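Local coordinates for protein prolyl 4-hydroxylase (Paramecium bursaria Chlorella virus 1, PDB 5C5T) that probably hydroxylates prolines of collagen-like chains as a 2-oxoglutarate-dependent dioxygenase of the iron(II) family, here holding 2-oxoglutarate and zinc in its active site, at residues Y129-Y135 against G209-G215; E171-L177 against E204-L210. One frame throughout, in Å; residues are numbered along the deposited sequence.

Contact 1 (Y129-Y135 against G209-G215); sequences YKPGQYY and GLPVKSG. With AKG (2-oxoglutaric acid), chain C.
Tyr135 and Gly209 face each other as an antiparallel hydrogen-bonded pair, with Tyr135 N to Gly209 O at 2.9 Å and Gly209 N to Tyr135 O at 3.0 Å, the second bond clearly bent (139° at the hydrogen). Beyond this pair the two chains stay joined where neither is a regular strand: Gly132 N reaches Val212 O at 2.8 Å, and Val212 N returns a bond to Gln133 O. Lys130 to Gln133 form a type II turn, whose third position, Gly132, has a positive phi (97°) that suits glycine. The side-chain amide of Gln133 ties the first residue of the turn to the last, its OE1 accepting Lys130 N at 2.7 Å, while its NE2 is bound by Glu86.

Val212 points its side chain at the turn-bearing segment and is buried there. Its CG1 stands anti to the backbone N (chi1 170°) and lies against Pro131 CA, which sends the other branch, CG2, to Tyr129 CB at 3.8 Å. Pro211 CG meets Tyr134 at its CB; the phenol beyond leads away to Pro80, whose carbonyl oxygen it binds. The Tyr129 ring reaches the ligand, where OH lies 2.7 Å from O3 of 2-oxoglutarate, a weak hydrogen bond that is not settled. Gly209 CA packs on C5 of the same carboxylate at 3.6 Å. Tyr135 brings CE2 to the other end of the ligand, 3.5 Å from C1, and its ring stacks on His138.

Strand 83-84 lies beside Tyr134 and Tyr135, and strand 217-225 touches both Tyr129 and Val212 through Lys217.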
# COMPACT_ATOMS: atom_id res chain seq x y z
N TYR A 129 1.49 3.12 12.90
CA TYR A 129 0.87 4.31 13.43
C TYR A 129 0.40 4.10 14.87
O TYR A 129 -0.41 3.20 15.14
CB TYR A 129 -0.35 4.69 12.61
CG TYR A 129 -0.17 4.92 11.15
CD1 TYR A 129 0.12 6.16 10.65
CD2 TYR A 129 -0.29 3.87 10.26
CE1 TYR A 129 0.26 6.38 9.28
CE2 TYR A 129 -0.16 4.07 8.89
CZ TYR A 129 0.12 5.33 8.42
OH TYR A 129 0.25 5.52 7.08
N LYS A 130 0.94 4.92 15.77
CA LYS A 130 0.42 5.06 17.12
C LYS A 130 -0.74 6.04 17.19
O LYS A 130 -0.99 6.83 16.27
CB LYS A 130 1.54 5.55 18.03
CG LYS A 130 2.64 4.58 18.19
CD LYS A 130 3.72 5.15 19.10
CE LYS A 130 3.23 5.25 20.55
NZ LYS A 130 3.82 6.41 21.30
N PRO A 131 -1.50 6.02 18.30
CA PRO A 131 -2.53 7.05 18.39
C PRO A 131 -1.99 8.47 18.12
O PRO A 131 -0.94 8.86 18.61
CB PRO A 131 -3.00 6.88 19.84
CG PRO A 131 -2.92 5.45 20.04
CD PRO A 131 -1.54 5.13 19.47
N GLY A 132 -2.69 9.23 17.29
CA GLY A 132 -2.28 10.56 16.92
C GLY A 132 -1.52 10.60 15.60
O GLY A 132 -1.30 11.69 15.05
N GLN A 133 -1.10 9.42 15.12
CA GLN A 133 -0.27 9.34 13.93
C GLN A 133 -1.14 9.14 12.68
O GLN A 133 -2.26 8.63 12.74
CB GLN A 133 0.79 8.24 14.08
CG GLN A 133 1.82 8.61 15.14
CD GLN A 133 3.06 7.78 15.09
OE1 GLN A 133 3.01 6.58 15.05
NE2 GLN A 133 4.20 8.45 15.09
N TYR A 134 -0.61 9.59 11.55
CA TYR A 134 -1.39 9.74 10.33
C TYR A 134 -0.45 10.00 9.17
O TYR A 134 0.73 10.18 9.38
CB TYR A 134 -2.38 10.91 10.43
CG TYR A 134 -1.74 12.25 10.62
CD1 TYR A 134 -1.35 12.70 11.89
CD2 TYR A 134 -1.48 13.07 9.52
CE1 TYR A 134 -0.77 13.94 12.06
CE2 TYR A 134 -0.90 14.30 9.69
CZ TYR A 134 -0.55 14.72 10.96
OH TYR A 134 0.04 15.95 11.15
N TYR A 135 -0.99 9.98 7.95
CA TYR A 135 -0.22 10.27 6.71
C TYR A 135 -1.10 11.20 5.87
O TYR A 135 -2.07 10.73 5.26
CB TYR A 135 0.12 8.97 5.95
CG TYR A 135 1.22 9.07 4.89
CD1 TYR A 135 1.64 10.29 4.36
CD2 TYR A 135 1.83 7.90 4.42
CE1 TYR A 135 2.65 10.35 3.40
CE2 TYR A 135 2.81 7.95 3.46
CZ TYR A 135 3.25 9.16 2.98
OH TYR A 135 4.23 9.21 2.01
N GLY A 209 -3.71 8.24 5.05
CA GLY A 209 -4.04 7.43 6.20
C GLY A 209 -4.54 8.37 7.28
O GLY A 209 -3.81 9.24 7.73
N LEU A 210 -5.80 8.22 7.69
CA LEU A 210 -6.40 9.12 8.67
C LEU A 210 -5.89 8.87 10.08
O LEU A 210 -5.32 7.82 10.41
CB LEU A 210 -7.93 8.98 8.62
CG LEU A 210 -8.60 9.31 7.28
CD1 LEU A 210 -10.10 9.32 7.43
CD2 LEU A 210 -8.13 10.66 6.73
N PRO A 211 -6.05 9.86 10.96
CA PRO A 211 -5.44 9.62 12.28
C PRO A 211 -5.98 8.42 13.04
O PRO A 211 -7.18 8.13 12.98
CB PRO A 211 -5.76 10.92 13.01
CG PRO A 211 -5.87 11.94 11.92
CD PRO A 211 -6.58 11.23 10.84
N VAL A 212 -5.07 7.73 13.72
CA VAL A 212 -5.46 6.63 14.60
C VAL A 212 -5.89 7.27 15.91
O VAL A 212 -5.16 8.07 16.48
CB VAL A 212 -4.33 5.65 14.81
CG1 VAL A 212 -4.66 4.64 15.94
CG2 VAL A 212 -4.04 4.94 13.49
N LYS A 213 -7.06 6.87 16.40
CA LYS A 213 -7.58 7.40 17.66
C LYS A 213 -7.30 6.46 18.82
O LYS A 213 -7.04 6.89 19.96
CB LYS A 213 -9.07 7.64 17.57
CG LYS A 213 -9.46 8.67 16.57
CD LYS A 213 -10.97 8.70 16.52
CE LYS A 213 -11.51 9.27 15.25
NZ LYS A 213 -12.99 9.41 15.37
N SER A 214 -7.35 5.17 18.54
CA SER A 214 -7.09 4.22 19.60
C SER A 214 -6.54 2.91 19.06
O SER A 214 -6.84 2.47 17.94
CB SER A 214 -8.36 3.97 20.43
OG SER A 214 -9.26 3.16 19.73
N GLY A 215 -5.64 2.32 19.82
CA GLY A 215 -5.01 1.09 19.38
C GLY A 215 -3.82 1.42 18.53
O GLY A 215 -3.13 2.41 18.78
C1 AKG C . 1.49 5.03 2.17
O1 AKG C . 2.26 4.47 3.00
O2 AKG C . 1.98 5.51 1.11
C2 AKG C . 0.04 5.23 2.51
O5 AKG C . -0.59 6.02 1.85
C3 AKG C . -0.59 4.46 3.68
C4 AKG C . -2.07 4.71 3.79
C5 AKG C . -2.62 4.27 5.13
O3 AKG C . -1.87 4.22 6.14
O4 AKG C . -3.85 3.95 5.21

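Contact 2 (E171-L177 against E204-L210); sequences ETDFPTL and ETLHAGL. With ZN (zinc ion), chain D; AKG (2-oxoglutaric acid), chain C.
His207 CG sits between its backbone N and carbonyl carbon (chi1 64°) and Phe174 CG anti to its carbonyl carbon (chi1 -64°), torsions that set the two side chains alongside each other, pointing the same way. Phe174 CD1 is 3.8 Å from His207 CB, and the ring planes are inclined at 37°. The imidazole is thereby turned toward the zinc, which NE2 of His207 binds at 2.1 Å. At the far side of the ring, ND1 donates to Thr205 O at 2.8 Å, nearly in the ring plane; this second-shell bond fixes the ring's rotation. The keto oxygen O5 of 2-oxoglutarate lies at the ring edge and chelates the zinc together with O2, while Thr172 OG1 donates to O4 at 2.7 Å and is also bonded to Tyr160.

On the face that carries Asp173 and Ala208, Leu210 spreads its methyls: CD1 lies near OE1 of Glu171, and CD2 meets Asp173 CB at 3.9 Å. Antiparallel pairing underlies these contacts, as Asp173 and Ala208 exchange two backbone bonds and Leu210 N gives a straight one to Glu171 O. Past the strands, the Pro175 ring and the Leu206 side chain cross at about a right angle, CG on CD2. A water accepts from Thr176 N at 2.9 Å and donates to Glu204 O and Leu206 O, bridging the chains where direct pairing has ended.

His138 and Asp140 complete the protein's share of the zinc site, giving the two-histidine, one-carboxylate facial triad characteristic of the double-stranded beta-helix of 2-oxoglutarate-dependent dioxygenases.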
# COMPACT_ATOMS: atom_id res chain seq x y z
N GLU A 171 -8.65 5.05 8.99
CA GLU A 171 -9.07 4.63 7.67
C GLU A 171 -8.07 5.06 6.57
O GLU A 171 -7.35 6.05 6.75
CB GLU A 171 -10.43 5.21 7.35
CG GLU A 171 -11.51 4.73 8.30
CD GLU A 171 -11.82 5.72 9.39
OE1 GLU A 171 -10.91 6.49 9.84
OE2 GLU A 171 -13.01 5.73 9.78
N THR A 172 -8.12 4.37 5.44
CA THR A 172 -7.44 4.82 4.23
C THR A 172 -8.46 5.60 3.43
O THR A 172 -9.50 5.06 3.07
CB THR A 172 -6.89 3.67 3.39
OG1 THR A 172 -6.08 2.82 4.20
CG2 THR A 172 -6.06 4.18 2.20
N ASP A 173 -8.19 6.89 3.19
CA ASP A 173 -9.11 7.79 2.56
C ASP A 173 -8.71 8.01 1.10
O ASP A 173 -7.53 8.27 0.79
CB ASP A 173 -9.15 9.11 3.34
CG ASP A 173 -10.27 10.05 2.90
OD1 ASP A 173 -11.26 9.59 2.31
OD2 ASP A 173 -10.15 11.27 3.12
N PHE A 174 -9.68 7.88 0.19
CA PHE A 174 -9.52 8.30 -1.20
C PHE A 174 -10.53 9.42 -1.43
O PHE A 174 -11.65 9.18 -1.89
CB PHE A 174 -9.76 7.13 -2.20
CG PHE A 174 -8.77 5.99 -2.10
CD1 PHE A 174 -7.64 5.93 -2.88
CD2 PHE A 174 -9.01 4.92 -1.24
CE1 PHE A 174 -6.77 4.87 -2.79
CE2 PHE A 174 -8.13 3.86 -1.15
CZ PHE A 174 -7.00 3.85 -1.94
N PRO A 175 -10.15 10.67 -1.10
CA PRO A 175 -11.15 11.74 -1.07
C PRO A 175 -11.80 12.06 -2.41
O PRO A 175 -12.97 12.42 -2.43
CB PRO A 175 -10.37 12.96 -0.53
CG PRO A 175 -8.96 12.60 -0.66
CD PRO A 175 -8.83 11.11 -0.60
N THR A 176 -11.06 11.92 -3.51
CA THR A 176 -11.60 12.24 -4.82
C THR A 176 -12.59 11.15 -5.25
O THR A 176 -13.53 11.41 -5.99
CB THR A 176 -10.48 12.39 -5.83
OG1 THR A 176 -9.59 13.40 -5.34
CG2 THR A 176 -11.02 12.72 -7.25
N LEU A 177 -12.42 9.94 -4.74
CA LEU A 177 -13.34 8.89 -5.05
C LEU A 177 -14.45 8.78 -4.03
O LEU A 177 -15.36 7.95 -4.18
CB LEU A 177 -12.60 7.57 -5.16
CG LEU A 177 -11.54 7.46 -6.27
CD1 LEU A 177 -10.78 6.15 -6.11
CD2 LEU A 177 -12.13 7.57 -7.66
N GLU A 204 -6.88 10.71 -9.47
CA GLU A 204 -8.02 10.10 -8.77
C GLU A 204 -7.66 9.29 -7.51
O GLU A 204 -8.50 9.04 -6.67
CB GLU A 204 -8.78 9.18 -9.73
CG GLU A 204 -9.45 9.93 -10.89
CD GLU A 204 -8.56 10.15 -12.11
OE1 GLU A 204 -7.34 9.87 -12.08
OE2 GLU A 204 -9.11 10.65 -13.11
N THR A 205 -6.43 8.84 -7.38
CA THR A 205 -6.05 8.02 -6.23
C THR A 205 -5.16 8.75 -5.27
O THR A 205 -4.43 8.12 -4.52
CB THR A 205 -5.37 6.70 -6.68
OG1 THR A 205 -4.26 7.00 -7.53
CG2 THR A 205 -6.35 5.85 -7.42
N LEU A 206 -5.33 10.09 -5.22
CA LEU A 206 -4.96 10.86 -4.02
C LEU A 206 -5.48 10.11 -2.79
O LEU A 206 -6.61 9.72 -2.74
CB LEU A 206 -5.56 12.27 -4.08
CG LEU A 206 -5.34 13.25 -2.93
CD1 LEU A 206 -3.88 13.68 -2.96
CD2 LEU A 206 -6.29 14.45 -3.06
N HIS A 207 -4.61 9.88 -1.83
CA HIS A 207 -5.06 9.13 -0.64
C HIS A 207 -4.32 9.56 0.63
O HIS A 207 -3.28 10.25 0.56
CB HIS A 207 -4.89 7.61 -0.92
CG HIS A 207 -3.46 7.22 -1.11
ND1 HIS A 207 -2.79 7.50 -2.28
CD2 HIS A 207 -2.55 6.67 -0.28
CE1 HIS A 207 -1.53 7.09 -2.17
NE2 HIS A 207 -1.36 6.62 -0.95
N ALA A 208 -4.86 9.14 1.77
CA ALA A 208 -4.31 9.47 3.07
C ALA A 208 -4.55 8.34 4.04
O ALA A 208 -5.48 7.55 3.86
CB ALA A 208 -4.96 10.73 3.59
N GLY A 209 -3.71 8.24 5.05
CA GLY A 209 -4.04 7.43 6.20
C GLY A 209 -4.54 8.37 7.28
O GLY A 209 -3.81 9.24 7.73
N LEU A 210 -5.80 8.22 7.69
CA LEU A 210 -6.40 9.12 8.67
C LEU A 210 -5.89 8.87 10.08
O LEU A 210 -5.32 7.82 10.41
CB LEU A 210 -7.93 8.98 8.62
CG LEU A 210 -8.60 9.31 7.28
CD1 LEU A 210 -10.10 9.32 7.43
CD2 LEU A 210 -8.13 10.66 6.73
ZN ZN D . 0.53 6.56 -0.03
C1 AKG C . 1.49 5.03 2.17
O1 AKG C . 2.26 4.47 3.00
O2 AKG C . 1.98 5.51 1.11
C2 AKG C . 0.04 5.23 2.51
O5 AKG C . -0.59 6.02 1.85
C3 AKG C . -0.59 4.46 3.68
C4 AKG C . -2.07 4.71 3.79
C5 AKG C . -2.62 4.27 5.13
O3 AKG C . -1.87 4.22 6.14
O4 AKG C . -3.85 3.95 5.21
O HOH W 1 -9.02 9.98 -4.05

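How the contacts relate
Contacts 1 and 2 lie with their centres about 15 Å apart and have Gly209 and Leu210 in common, where strand 207-209 runs out. That strand is central to the antiparallel sheet of strands 83-84, 134-138, 207-209, 172-174 and 179-181: contact 1 joins it to 134-138 on one side, contact 2 to 172-174 on the other. Along the chain contact 2 is nested within the loop that contact 1 closes, the order being 129-135, 171-177, 204-210 and 209-215. Both reach 2-oxoglutarate, so residues of three adjacent strands line the co-substrate, with Tyr129 and Lys217 added from the other sheet, and zinc-binding His207 comes from the middle strand.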